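Local coordinates for protein chitinase (PDB 5GZT) that probably hydrolyses internal beta-1,4 linkages between N-acetylglucosamine units in chitin and chitodextrins, as a glycoside hydrolase with two family 18 domains, at residues Val661-Ala664 against Gln668-Ala671. Numbering follows the deposited sequence.
Sequences VTMA and QLPA
In the immunoglobulin-like domain of this chitinase, a short loop joins edge strand 660-662 of one sheet to strand 668-678 of the other, and the contact shows how a chain can change sheets while keeping its side chains packed. One backbone hydrogen bond fastens the two arms: A664 N donates to Q668 O over 2.8 Å. Beyond it the arms part, V661 and M663 making backbone hydrogen bonds with M759 of strand 754-759, and L669 with G722. Apolar side chains fill the space between. With chi1 at 176°, V661 swings CG1 round opposite its own nitrogen and toward the other arm, where it meets L669 CD1 at 3.9 Å, and the two side chains cross almost perpendicularly. From the same arm as V661, where the strand gives way to the loop, M663 folds back, bent at chi2 and chi3, to set SD 3.6 Å from the same L669 CD1. An alanine here lacks the sulfur and methyl, which would probably open a gap beside L669 CD1 on the side of V724 and V728. The ring of P670 closes the opposite flank, where its CG and CD both face the T662 carbonyl, CD standing 3.2 Å from T662 O.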
# COMPACT_ATOMS: atom_id res chain seq x y z
N VAL B 661 -6.07 -41.65 1.03
CA VAL B 661 -6.80 -42.69 1.70
C VAL B 661 -6.30 -44.01 1.09
O VAL B 661 -6.27 -44.13 -0.16
CB VAL B 661 -8.28 -42.57 1.55
CG1 VAL B 661 -8.98 -43.75 2.19
CG2 VAL B 661 -8.78 -41.25 2.16
N THR B 662 -5.82 -44.92 1.94
CA THR B 662 -5.17 -46.15 1.47
C THR B 662 -6.06 -47.41 1.69
O THR B 662 -6.59 -47.64 2.81
CB THR B 662 -3.89 -46.36 2.23
OG1 THR B 662 -3.08 -45.21 2.09
CG2 THR B 662 -3.13 -47.60 1.67
N MET B 663 -6.20 -48.21 0.63
CA MET B 663 -6.94 -49.46 0.64
C MET B 663 -6.35 -50.35 1.72
O MET B 663 -5.15 -50.37 1.92
CB MET B 663 -6.86 -50.18 -0.72
CG MET B 663 -7.48 -49.39 -1.91
SD MET B 663 -9.25 -49.42 -1.80
CE MET B 663 -9.68 -51.16 -1.87
N ALA B 664 -7.20 -51.07 2.44
CA ALA B 664 -6.69 -52.06 3.44
C ALA B 664 -6.44 -53.40 2.77
O ALA B 664 -5.57 -54.11 3.17
CB ALA B 664 -7.81 -52.25 4.47
N GLN B 668 -11.05 -53.82 0.11
CA GLN B 668 -11.65 -53.06 1.27
C GLN B 668 -11.05 -51.66 1.39
O GLN B 668 -9.82 -51.53 1.54
CB GLN B 668 -11.50 -53.85 2.56
CG GLN B 668 -12.67 -53.65 3.56
CD GLN B 668 -14.13 -53.84 3.04
OE1 GLN B 668 -14.43 -54.68 2.14
NE2 GLN B 668 -15.05 -53.03 3.62
N LEU B 669 -11.91 -50.65 1.24
CA LEU B 669 -11.49 -49.27 1.38
C LEU B 669 -11.91 -48.80 2.77
O LEU B 669 -13.08 -48.81 3.04
CB LEU B 669 -12.20 -48.45 0.34
CG LEU B 669 -11.91 -46.97 0.37
CD1 LEU B 669 -10.49 -46.64 0.06
CD2 LEU B 669 -12.81 -46.32 -0.64
N PRO B 670 -10.99 -48.43 3.64
CA PRO B 670 -11.47 -47.91 4.95
C PRO B 670 -12.05 -46.50 4.81
O PRO B 670 -11.90 -45.83 3.76
CB PRO B 670 -10.26 -47.91 5.84
CG PRO B 670 -9.09 -47.99 4.90
CD PRO B 670 -9.55 -48.53 3.58
N ALA B 671 -12.73 -46.05 5.86
CA ALA B 671 -13.18 -44.68 5.95
C ALA B 671 -11.97 -43.80 5.97
O ALA B 671 -10.91 -44.19 6.42
CB ALA B 671 -14.00 -44.46 7.24